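Local coordinates for protein Epf (Streptococcus pyogenes, PDB 4ES8) that acts as a cell-surface adhesin, binding to cells through an N-terminal region that contains a carbohydrate-binding module, at residues N27-G30 against A36-S39; W67-H70 against S76-K79; A87-K90 against P96-V99; L108-D113 against T266-N271; L234-D239 against T243-D248. All blocks are in the same frame, centred on the assembly; numbering follows the deposited sequence.

Overall arrangement
The five contacts fall into two groups along an elongated chain. Interactions 2 and 3 lie side by side, centres about 10 Å apart, where strands 76-80 and 84-89 are neighbours in one sheet; S76 OG meets Y97 OH at 2.8 Å between them. Interaction 1, in a surface loop, lies about 18 Å from interaction 2 between centres, on the same side of the chain's centre. Interactions 4 and 5 are about 8 Å apart between centres, and interaction 5 is nested inside the loop that interaction 4 closes. The two groups are far apart, interactions 2 and 5 by about 46 Å between centres. An acetate, probably from the crystallisation liquor, binds at R88 and K90 of interaction 3.

Interaction 1. Residues N27-G30 against A36-S39; sequences NFKG and ADGS
K29 reaches over the turn A36-S39, and its side chain touches that turn at its root and again at its tip. CB lies 3.6 Å from D37 O. CG comes down on the same peptide, 3.5 Å from D37 O and 3.9 Å from G38 CA. The chain then bends at chi2 (-95°), CD and CE arch between, and a second bend at chi4 swings the ammonium back toward the carboxylate of D37. NZ and D37 OD2 form a salt bridge at 3.3 Å, long enough that its hydrogen bond is weak. The backbone beneath is held more firmly: K29 N donates to G38 O at 2.9 Å in a nearly straight bond, and a water also donates to this carbonyl.

N27 meets the other carboxylate oxygen of D37. With CG anti to the backbone N (chi1 -166°), its amide extends across the turn at about a right angle to the D37 side chain. ND2 donates to D37 OD1 at 3.3 Å along an almost linear N-H, in the amide plane but from above the carboxylate plane. Both bonds to D37 hold for one of its two modelled conformers and are to that extent doubtful. OD1 of N27 rests 3.3 Å from G38 CA. G38, at positive phi, is the third residue of the type II turn. A further water links N27 O to S39 O.

The contact lies at the surface, in the connection between strands 26-27 and 41-46. N27 is backbone-bonded to N104 of strand 97-105, and A36 O accepts from K139, in the loop after strand 127-135.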
# COMPACT_ATOMS: atom_id res chain seq x y z
N ASN A 27 7.78 1.18 6.75
CA ASN A 27 9.05 1.86 6.98
C ASN A 27 8.93 2.49 8.37
O ASN A 27 8.73 3.71 8.49
CB ASN A 27 9.44 2.84 5.89
CG ASN A 27 10.91 3.24 6.02
OD1 ASN A 27 11.67 2.68 6.84
ND2 ASN A 27 11.34 4.18 5.19
N PHE A 28 9.00 1.64 9.41
CA PHE A 28 8.81 2.07 10.79
C PHE A 28 10.04 1.68 11.62
O PHE A 28 10.16 0.51 12.00
CB PHE A 28 7.51 1.45 11.38
CG PHE A 28 7.25 1.82 12.82
CD1 PHE A 28 6.64 3.02 13.14
CD2 PHE A 28 7.59 0.95 13.85
CE1 PHE A 28 6.38 3.36 14.49
CE2 PHE A 28 7.33 1.29 15.18
CZ PHE A 28 6.73 2.49 15.50
N LYS A 29 10.95 2.64 11.85
CA LYS A 29 12.17 2.34 12.63
C LYS A 29 12.05 2.74 14.11
O LYS A 29 13.01 2.58 14.86
CB LYS A 29 13.40 2.97 11.99
CG LYS A 29 13.83 2.27 10.69
CD LYS A 29 14.89 1.23 10.94
CE LYS A 29 15.32 0.60 9.64
NZ LYS A 29 16.25 1.47 8.87
N GLY A 30 10.89 3.25 14.53
CA GLY A 30 10.64 3.60 15.92
C GLY A 30 11.39 4.82 16.38
O GLY A 30 12.02 4.81 17.45
N ALA A 36 15.82 10.90 10.17
CA ALA A 36 16.17 9.49 10.23
C ALA A 36 15.30 8.64 9.31
O ALA A 36 14.09 8.86 9.20
CB ALA A 36 16.05 8.98 11.66
N ASP A 37 15.93 7.65 8.66
CA ASP A 37 15.17 6.77 7.79
C ASP A 37 14.18 6.00 8.67
O ASP A 37 14.48 5.61 9.81
CB ASP A 37 16.10 5.85 6.98
CG ASP A 37 15.41 4.76 6.18
OD1 ASP A 37 14.51 5.09 5.34
OD2 ASP A 37 15.75 3.58 6.37
N GLY A 38 12.96 5.89 8.17
CA GLY A 38 11.91 5.20 8.91
C GLY A 38 11.34 5.98 10.08
O GLY A 38 10.65 5.39 10.91
N SER A 39 11.62 7.31 10.17
CA SER A 39 10.98 8.09 11.24
C SER A 39 9.47 8.20 10.98
O SER A 39 9.02 8.01 9.84
CB SER A 39 11.58 9.49 11.35
OG SER A 39 11.40 10.18 10.12
O HOH W 1 7.31 5.79 9.84
O HOH W 2 14.03 1.88 5.96
O HOH W 3 9.42 5.42 13.34

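Interaction 2. Residues W67-H70 against S76-K79; sequences WREH and SYIK
W67 and K79 meet with the lysine lying slantwise over one face of the indole. K79 CB stands over the six-membered ring, 3.8 Å from its centroid, in a CH-pi contact, and CE comes back down near the rim, 3.6 Å from W67 CE2. The bend at chi3 (63°) brings CE there, and chi4 then sets NZ, 5.2 Å from the centroid of that W67 ring, a long and at most weak cation-pi contact. At the indole edge, W67 CZ3 meets Y77 O.

The Y77 ring lies over the backbone and CB of E69. E69 CA sits 3.7 Å from the ring centroid, 18° off the normal, and E69 CB is 3.5 Å from Y77 CE2. A water bridges E69 OE1 to Y77 OH. On the opposite face of the sheet, R68 CB and I78 CG1 meet at 4.2 Å.

Backbone bonds hold the segments in line: R68 N to I78 O and I78 N to R68 O form a hydrogen-bonded antiparallel pair, and H70 N donates to S76 O at 2.8 Å. The H70 ring turns away to D75 and H55. R88 adds a cation-pi partner to W67, and K90 one to Y77. This is an antiparallel beta hairpin, with strand 68-69 forming the edge of a seven-stranded sheet.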
# COMPACT_ATOMS: atom_id res chain seq x y z
N TRP A 67 8.01 9.05 27.04
CA TRP A 67 7.01 10.06 26.73
C TRP A 67 7.64 11.41 26.47
O TRP A 67 8.42 11.89 27.30
CB TRP A 67 5.99 10.20 27.85
CG TRP A 67 5.10 9.01 28.01
CD1 TRP A 67 5.18 8.03 28.97
CD2 TRP A 67 4.00 8.65 27.17
NE1 TRP A 67 4.17 7.11 28.79
CE2 TRP A 67 3.44 7.46 27.68
CE3 TRP A 67 3.41 9.24 26.03
CZ2 TRP A 67 2.35 6.82 27.09
CZ3 TRP A 67 2.34 8.60 25.43
CH2 TRP A 67 1.80 7.42 25.97
N ARG A 68 7.29 12.01 25.34
CA ARG A 68 7.82 13.32 24.91
C ARG A 68 6.71 14.36 24.89
O ARG A 68 5.69 14.18 24.20
CB ARG A 68 8.45 13.21 23.49
CG ARG A 68 9.52 12.13 23.33
CD ARG A 68 10.95 12.61 23.63
NE ARG A 68 11.12 13.07 25.01
CZ ARG A 68 11.46 12.29 26.04
NH1 ARG A 68 11.63 10.99 25.86
NH2 ARG A 68 11.62 12.81 27.25
N GLU A 69 6.90 15.46 25.60
CA GLU A 69 5.88 16.51 25.69
C GLU A 69 5.69 17.29 24.39
O GLU A 69 6.67 17.55 23.66
CB GLU A 69 6.19 17.52 26.82
CG GLU A 69 7.43 18.40 26.59
CD GLU A 69 8.14 18.86 27.85
OE1 GLU A 69 8.42 18.01 28.74
OE2 GLU A 69 8.40 20.07 27.97
N HIS A 70 4.44 17.71 24.14
CA HIS A 70 4.16 18.69 23.08
C HIS A 70 4.91 19.96 23.50
O HIS A 70 4.70 20.45 24.62
CB HIS A 70 2.64 18.94 22.98
CG HIS A 70 2.21 19.67 21.75
ND1 HIS A 70 0.90 20.07 21.57
CD2 HIS A 70 2.95 20.08 20.68
CE1 HIS A 70 0.87 20.67 20.38
NE2 HIS A 70 2.06 20.67 19.81
N SER A 76 -0.40 17.21 25.16
CA SER A 76 -0.25 15.82 24.77
C SER A 76 1.20 15.42 24.89
O SER A 76 2.10 16.28 24.80
CB SER A 76 -0.77 15.59 23.35
OG SER A 76 -0.25 16.56 22.45
N TYR A 77 1.44 14.14 25.18
CA TYR A 77 2.76 13.53 25.14
C TYR A 77 2.67 12.41 24.14
O TYR A 77 1.59 11.84 23.94
CB TYR A 77 3.17 12.96 26.53
CG TYR A 77 3.57 14.02 27.54
CD1 TYR A 77 2.65 14.96 28.01
CD2 TYR A 77 4.86 14.04 28.08
CE1 TYR A 77 3.02 15.93 28.95
CE2 TYR A 77 5.23 14.99 29.03
CZ TYR A 77 4.31 15.93 29.45
OH TYR A 77 4.70 16.89 30.37
N ILE A 78 3.80 12.06 23.53
CA ILE A 78 3.85 10.99 22.52
C ILE A 78 5.01 10.05 22.84
O ILE A 78 6.00 10.48 23.44
CB ILE A 78 3.95 11.59 21.11
CG1 ILE A 78 5.21 12.47 20.94
CG2 ILE A 78 2.62 12.36 20.78
CD1 ILE A 78 5.37 13.04 19.50
N LYS A 79 4.90 8.79 22.41
CA LYS A 79 5.95 7.81 22.73
C LYS A 79 6.08 6.81 21.61
O LYS A 79 5.06 6.31 21.10
CB LYS A 79 5.64 7.08 24.05
CG LYS A 79 6.68 6.05 24.49
CD LYS A 79 6.38 5.47 25.91
CE LYS A 79 5.06 4.71 26.03
NZ LYS A 79 5.05 3.45 25.23
O HOH W 4 7.13 17.22 31.12

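Interaction 3. Residues A87-K90 against P96-V99; sequences ARYK and PYSV. With ACT (acetate ion), chain E.
Two antiparallel sheets face each other here, strand 84-89 in one and strand 97-105 in the other, and the buried contact between Y89, Y97 and V99 belongs to the interior of that beta sandwich. The axes of the short strands 87-89 and 97-99 approach to 8.7 Å, with their directions 162° apart.

Y89 spans the gap. Its CG is anti to the carbonyl carbon (chi1 -62°), and the ring extends until its hydroxyl reaches the opposite backbone: V99 N donates to Y89 OH at 3.1 Å, and S192 OG is a further partner of the same oxygen. On the way, Y97 CD2 comes up at the edge of the Y89 ring, near its plane and 3.6 Å from Y89 CE2. V99 packs its CG2 against Y89 CE2 at 3.9 Å and its CG1 against A87 CB at 4.1 Å. The hydroxyl of Y97 is engaged by S76 OG.

R88 points away from this core, and K90 takes no part in it. R88 NH1, at 3.0 Å, and K90 NZ, at 2.8 Å, both donate to OXT of an acetate, and each residue also pairs with an aspartate, R88 with D203 and K90 with D201. Apolar side chains and a tyrosine hydroxyl interleaved between facing antiparallel sheets suit the jelly-roll-like sandwich of many carbohydrate-binding modules.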
# COMPACT_ATOMS: atom_id res chain seq x y z
N ALA A 87 -0.08 7.92 22.15
CA ALA A 87 -0.39 9.29 22.57
C ALA A 87 -0.96 9.28 23.96
O ALA A 87 -1.66 8.32 24.35
CB ALA A 87 -1.38 9.93 21.61
N ARG A 88 -0.69 10.35 24.71
CA ARG A 88 -1.20 10.57 26.05
C ARG A 88 -1.81 11.95 26.08
O ARG A 88 -1.15 12.91 25.68
CB ARG A 88 -0.09 10.45 27.11
CG ARG A 88 -0.51 11.00 28.48
CD ARG A 88 0.50 10.65 29.57
NE ARG A 88 0.51 9.22 29.82
CZ ARG A 88 1.43 8.60 30.54
NH1 ARG A 88 2.38 9.30 31.16
NH2 ARG A 88 1.39 7.28 30.69
N TYR A 89 -3.07 12.04 26.50
CA TYR A 89 -3.77 13.33 26.66
C TYR A 89 -3.77 13.71 28.14
O TYR A 89 -4.15 12.90 29.00
CB TYR A 89 -5.20 13.26 26.12
CG TYR A 89 -5.28 12.96 24.65
CD1 TYR A 89 -5.24 11.65 24.18
CD2 TYR A 89 -5.33 14.00 23.71
CE1 TYR A 89 -5.28 11.37 22.81
CE2 TYR A 89 -5.39 13.73 22.35
CZ TYR A 89 -5.37 12.41 21.91
OH TYR A 89 -5.42 12.15 20.56
N LYS A 90 -3.27 14.91 28.46
CA LYS A 90 -3.19 15.38 29.84
C LYS A 90 -4.42 16.17 30.23
O LYS A 90 -5.14 16.66 29.37
CB LYS A 90 -1.92 16.26 30.04
CG LYS A 90 -0.61 15.61 29.57
CD LYS A 90 -0.16 14.47 30.47
CE LYS A 90 0.33 14.96 31.82
NZ LYS A 90 0.80 13.83 32.69
N PRO A 96 -12.36 20.01 22.21
CA PRO A 96 -11.83 18.81 21.52
C PRO A 96 -10.40 19.03 21.01
O PRO A 96 -10.01 20.15 20.68
CB PRO A 96 -12.81 18.56 20.36
CG PRO A 96 -13.95 19.56 20.55
CD PRO A 96 -13.39 20.67 21.40
N TYR A 97 -9.63 17.94 20.97
CA TYR A 97 -8.23 17.98 20.57
C TYR A 97 -7.84 16.63 20.01
O TYR A 97 -8.26 15.61 20.55
CB TYR A 97 -7.39 18.34 21.78
CG TYR A 97 -5.90 18.34 21.55
CD1 TYR A 97 -5.27 19.42 20.93
CD2 TYR A 97 -5.09 17.32 22.06
CE1 TYR A 97 -3.89 19.45 20.77
CE2 TYR A 97 -3.72 17.32 21.86
CZ TYR A 97 -3.12 18.40 21.23
OH TYR A 97 -1.75 18.45 21.07
N SER A 98 -7.03 16.62 18.95
CA SER A 98 -6.64 15.37 18.35
C SER A 98 -5.15 15.29 18.07
O SER A 98 -4.56 16.27 17.60
CB SER A 98 -7.40 15.16 17.03
OG SER A 98 -6.89 14.06 16.29
N VAL A 99 -4.57 14.10 18.32
CA VAL A 99 -3.18 13.78 17.95
C VAL A 99 -3.24 12.72 16.84
O VAL A 99 -4.01 11.76 16.95
CB VAL A 99 -2.34 13.29 19.16
CG1 VAL A 99 -0.98 12.76 18.72
CG2 VAL A 99 -2.19 14.40 20.20
C ACT E . 4.06 12.57 31.74
O ACT E . 4.41 13.66 32.25
OXT ACT E . 2.87 12.19 31.77
CH3 ACT E . 5.16 11.67 31.20

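Interaction 4. Residues L108-D113 against T266-N271; sequences LIKDHD and TKDQQN
K110 and D268 meet in a salt bridge, the close point of an otherwise sparse contact. NZ of K110 donates to D268 OD2 at 2.8 Å, arriving on the syn side of the carboxylate and 16° out of its plane. The two side chains cross at about a right angle. K110 leaves its backbone with CG anti to N (chi1 -177°) and stays extended until a bend at chi3, which turns the end of the chain across the carboxylate; CE therefore also lies near it, 3.5 Å from D268 OD1.

Beyond this pair the segments barely touch. K267 runs out fully extended beside K110, and their CE atoms come no nearer than 4.5 Å. The ammonium nitrogens, NZ of K110 and NZ of K267, stand 5.3 Å apart, like charges whose repulsion is probably eased by D268 on K110 and E183 on K267. K267 is exposed, and the nearest CA atoms, those of K110 and K267, are 8.4 Å apart.

Each segment carries its own type II turn, I109-H112 and T266-Q269, with K110 and K267 at matching second positions and D111 and D268 third, at positive phi. N244 ties the two turns together, its ND2 donating to K110 O and its OD1 accepting from D268 N. Two type II turns from loops of successive beta domains meet here, at what is probably the junction of the carbohydrate-binding module and the fibronectin-like domain.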
# COMPACT_ATOMS: atom_id res chain seq x y z
N LEU A 108 5.25 2.59 -2.94
CA LEU A 108 4.22 1.68 -3.43
C LEU A 108 4.05 1.85 -4.95
O LEU A 108 4.49 2.87 -5.51
CB LEU A 108 2.87 1.94 -2.71
CG LEU A 108 2.93 1.94 -1.16
CD1 LEU A 108 1.55 2.16 -0.57
CD2 LEU A 108 3.53 0.64 -0.62
N ILE A 109 3.46 0.86 -5.60
CA ILE A 109 3.19 0.90 -7.03
C ILE A 109 1.80 1.47 -7.25
O ILE A 109 0.87 1.12 -6.53
CB ILE A 109 3.34 -0.52 -7.66
CG1 ILE A 109 4.81 -0.97 -7.56
CG2 ILE A 109 2.87 -0.54 -9.14
CD1 ILE A 109 5.01 -2.48 -7.83
N LYS A 110 1.67 2.33 -8.27
CA LYS A 110 0.37 2.92 -8.61
C LYS A 110 -0.61 1.82 -9.02
O LYS A 110 -0.24 0.93 -9.79
CB LYS A 110 0.54 3.91 -9.78
CG LYS A 110 -0.75 4.64 -10.16
CD LYS A 110 -0.56 5.67 -11.28
CE LYS A 110 -0.36 5.04 -12.65
NZ LYS A 110 -0.33 6.07 -13.74
N ASP A 111 -1.84 1.89 -8.50
CA ASP A 111 -2.94 1.01 -8.89
C ASP A 111 -2.73 -0.45 -8.44
O ASP A 111 -3.30 -1.36 -9.03
CB ASP A 111 -3.20 1.10 -10.40
CG ASP A 111 -4.54 0.61 -10.88
OD1 ASP A 111 -5.55 0.89 -10.20
OD2 ASP A 111 -4.59 0.01 -11.97
N HIS A 112 -1.94 -0.67 -7.38
CA HIS A 112 -1.79 -1.98 -6.76
C HIS A 112 -2.67 -1.98 -5.50
O HIS A 112 -3.04 -0.90 -5.00
CB HIS A 112 -0.31 -2.25 -6.42
CG HIS A 112 0.46 -2.98 -7.49
ND1 HIS A 112 1.43 -3.90 -7.15
CD2 HIS A 112 0.40 -2.88 -8.84
CE1 HIS A 112 1.95 -4.33 -8.29
NE2 HIS A 112 1.37 -3.72 -9.35
N ASP A 113 -3.00 -3.17 -5.00
CA ASP A 113 -3.82 -3.37 -3.81
C ASP A 113 -2.93 -3.75 -2.65
O ASP A 113 -2.01 -4.57 -2.83
CB ASP A 113 -4.86 -4.47 -4.07
CG ASP A 113 -5.89 -4.06 -5.11
OD1 ASP A 113 -6.36 -2.93 -5.05
OD2 ASP A 113 -6.16 -4.86 -6.01
N THR A 266 6.02 -3.39 -17.46
CA THR A 266 6.55 -2.16 -16.90
C THR A 266 5.40 -1.20 -16.56
O THR A 266 4.22 -1.48 -16.83
CB THR A 266 7.56 -1.54 -17.89
OG1 THR A 266 6.90 -1.36 -19.15
CG2 THR A 266 8.80 -2.42 -18.09
N LYS A 267 5.75 -0.04 -15.98
CA LYS A 267 4.76 0.93 -15.50
C LYS A 267 3.85 1.41 -16.61
O LYS A 267 4.32 1.98 -17.61
CB LYS A 267 5.46 2.13 -14.84
CG LYS A 267 4.46 3.12 -14.24
CD LYS A 267 5.16 4.26 -13.52
CE LYS A 267 4.11 5.18 -12.93
NZ LYS A 267 4.71 6.29 -12.13
N ASP A 268 2.53 1.21 -16.41
CA ASP A 268 1.47 1.62 -17.34
C ASP A 268 1.68 1.10 -18.79
O ASP A 268 1.28 1.77 -19.76
CB ASP A 268 1.29 3.15 -17.36
CG ASP A 268 0.72 3.69 -16.08
OD1 ASP A 268 -0.24 3.08 -15.56
OD2 ASP A 268 1.22 4.73 -15.60
N GLN A 269 2.32 -0.06 -18.93
CA GLN A 269 2.56 -0.65 -20.24
C GLN A 269 1.24 -0.97 -20.88
O GLN A 269 0.38 -1.62 -20.27
CB GLN A 269 3.46 -1.90 -20.14
CG GLN A 269 3.97 -2.36 -21.50
CD GLN A 269 4.89 -3.55 -21.47
OE1 GLN A 269 5.37 -3.99 -20.40
NE2 GLN A 269 5.19 -4.07 -22.66
N GLN A 270 1.06 -0.50 -22.11
CA GLN A 270 -0.20 -0.66 -22.80
C GLN A 270 -0.30 -1.93 -23.62
O GLN A 270 0.71 -2.48 -24.08
CB GLN A 270 -0.46 0.55 -23.71
CG GLN A 270 -0.60 1.85 -22.90
CD GLN A 270 -1.76 1.77 -21.91
OE1 GLN A 270 -2.92 1.63 -22.29
NE2 GLN A 270 -1.45 1.77 -20.61
N ASN A 271 -1.54 -2.40 -23.76
CA ASN A 271 -1.85 -3.56 -24.58
C ASN A 271 -1.61 -3.23 -26.07
O ASN A 271 -1.87 -2.10 -26.50
CB ASN A 271 -3.29 -4.00 -24.37
CG ASN A 271 -3.50 -4.83 -23.14
OD1 ASN A 271 -2.64 -5.63 -22.76
ND2 ASN A 271 -4.66 -4.68 -22.52

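Interaction 5. Residues L234-D239 against T243-D248; sequences LTLKSD and TNFEGD
F245 packs against L236 and S238 by apolar contact. L236 CB lies over one face of the ring, 4.2 Å from its centroid and 25° off the normal, a CH-pi contact displaced toward the rim, with F245 CE2 its nearest ring atom at 3.9 Å. The two side chains slide past each other in opposite directions, so L236 CD1 reaches back to F245 CB at 4.0 Å. S238 CB, in the one of its two conformers described here, meets the ring at its edge, 3.7 Å from F245 CE1, and T243 O lies above the opposite face. With CG anti to its carbonyl carbon (chi1 -61°), F245 directs the ring toward the end of strand 231-237.

The contact joins the end of strand 231-237 to the loop leading to strand 248-253. These strands belong to different sheets of the C-terminal beta domain, probably the fibronectin-like one; L236 also touches I273 and I295, one from each sheet.

Hydrogen bonds shape the loop itself. D248 N donates to F245 O at 3.1 Å, closing a type II turn with G247 at positive phi. N244 OD1 accepts from E246 N at 3.1 Å in an Asx turn, the donor well above the carbonyl plane. N244 ND2 in turn donates to the anti lone pair of E246 OE1 at 2.9 Å, with OE1 close to the plane of the N244 amide.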
# COMPACT_ATOMS: atom_id res chain seq x y z
N LEU A 234 0.17 -10.29 -26.54
CA LEU A 234 -0.74 -10.71 -25.48
C LEU A 234 -1.54 -9.54 -24.95
O LEU A 234 -0.95 -8.55 -24.51
CB LEU A 234 0.02 -11.37 -24.32
CG LEU A 234 0.91 -12.56 -24.67
CD1 LEU A 234 1.55 -13.09 -23.44
CD2 LEU A 234 0.10 -13.73 -25.34
N THR A 235 -2.88 -9.65 -25.01
CA THR A 235 -3.75 -8.60 -24.47
C THR A 235 -4.13 -8.99 -23.04
O THR A 235 -4.74 -10.04 -22.82
CB THR A 235 -4.99 -8.41 -25.37
OG1 THR A 235 -4.56 -8.04 -26.68
CG2 THR A 235 -5.97 -7.34 -24.83
N LEU A 236 -3.79 -8.14 -22.08
CA LEU A 236 -4.12 -8.41 -20.68
C LEU A 236 -5.41 -7.70 -20.24
O LEU A 236 -5.77 -6.64 -20.78
CB LEU A 236 -2.98 -7.91 -19.77
CG LEU A 236 -1.58 -8.47 -20.02
CD1 LEU A 236 -0.58 -7.82 -19.05
CD2 LEU A 236 -1.56 -9.99 -19.90
N LYS A 237 -6.07 -8.30 -19.25
CA LYS A 237 -7.28 -7.75 -18.64
C LYS A 237 -7.22 -7.99 -17.13
O LYS A 237 -6.40 -8.80 -16.68
CB LYS A 237 -8.55 -8.39 -19.25
CG LYS A 237 -8.75 -9.86 -18.88
CD LYS A 237 -9.99 -10.48 -19.50
CE LYS A 237 -10.05 -11.97 -19.22
NZ LYS A 237 -11.17 -12.65 -19.94
N SER A 238 -8.08 -7.31 -16.36
CA SER A 238 -8.15 -7.52 -14.92
C SER A 238 -9.59 -7.50 -14.47
O SER A 238 -10.26 -6.46 -14.61
CB SER A 238 -7.36 -6.46 -14.18
OG SER A 238 -7.59 -6.56 -12.78
N ASP A 239 -10.07 -8.62 -13.91
CA ASP A 239 -11.43 -8.72 -13.40
C ASP A 239 -11.72 -7.68 -12.31
O ASP A 239 -12.85 -7.22 -12.18
CB ASP A 239 -11.69 -10.11 -12.84
CG ASP A 239 -11.89 -11.19 -13.90
OD1 ASP A 239 -11.96 -10.84 -15.09
OD2 ASP A 239 -11.97 -12.38 -13.54
N THR A 243 -5.60 -1.33 -14.00
CA THR A 243 -5.23 -0.86 -15.34
C THR A 243 -3.71 -0.74 -15.42
O THR A 243 -3.18 -0.72 -16.54
CB THR A 243 -5.95 0.43 -15.72
OG1 THR A 243 -5.55 1.49 -14.85
CG2 THR A 243 -7.48 0.27 -15.76
N ASN A 244 -2.99 -0.68 -14.28
CA ASN A 244 -1.53 -0.66 -14.33
C ASN A 244 -1.05 -2.08 -14.09
O ASN A 244 -1.09 -2.54 -12.94
CB ASN A 244 -0.90 0.31 -13.29
CG ASN A 244 0.62 0.28 -13.33
OD1 ASN A 244 1.22 -0.14 -14.33
ND2 ASN A 244 1.29 0.74 -12.27
N PHE A 245 -0.60 -2.77 -15.15
CA PHE A 245 -0.20 -4.16 -15.00
C PHE A 245 1.26 -4.31 -14.58
O PHE A 245 1.76 -5.44 -14.53
CB PHE A 245 -0.51 -4.95 -16.27
CG PHE A 245 -1.99 -4.94 -16.56
CD1 PHE A 245 -2.90 -5.35 -15.59
CD2 PHE A 245 -2.47 -4.52 -17.79
CE1 PHE A 245 -4.28 -5.34 -15.86
CE2 PHE A 245 -3.85 -4.52 -18.06
CZ PHE A 245 -4.74 -4.93 -17.09
N GLU A 246 1.91 -3.19 -14.20
CA GLU A 246 3.28 -3.16 -13.70
C GLU A 246 3.54 -4.27 -12.68
O GLU A 246 2.76 -4.44 -11.73
CB GLU A 246 3.52 -1.80 -13.04
CG GLU A 246 4.92 -1.58 -12.52
CD GLU A 246 5.15 -0.18 -11.97
OE1 GLU A 246 4.22 0.65 -11.97
OE2 GLU A 246 6.28 0.05 -11.47
N GLY A 247 4.65 -4.97 -12.86
CA GLY A 247 5.07 -6.00 -11.91
C GLY A 247 4.60 -7.40 -12.23
O GLY A 247 5.06 -8.35 -11.60
N ASP A 248 3.66 -7.55 -13.17
CA ASP A 248 3.22 -8.89 -13.54
C ASP A 248 4.27 -9.55 -14.42
O ASP A 248 4.76 -8.95 -15.38
CB ASP A 248 1.87 -8.83 -14.29
CG ASP A 248 0.68 -8.49 -13.42
OD1 ASP A 248 0.89 -8.01 -12.28
OD2 ASP A 248 -0.45 -8.71 -13.88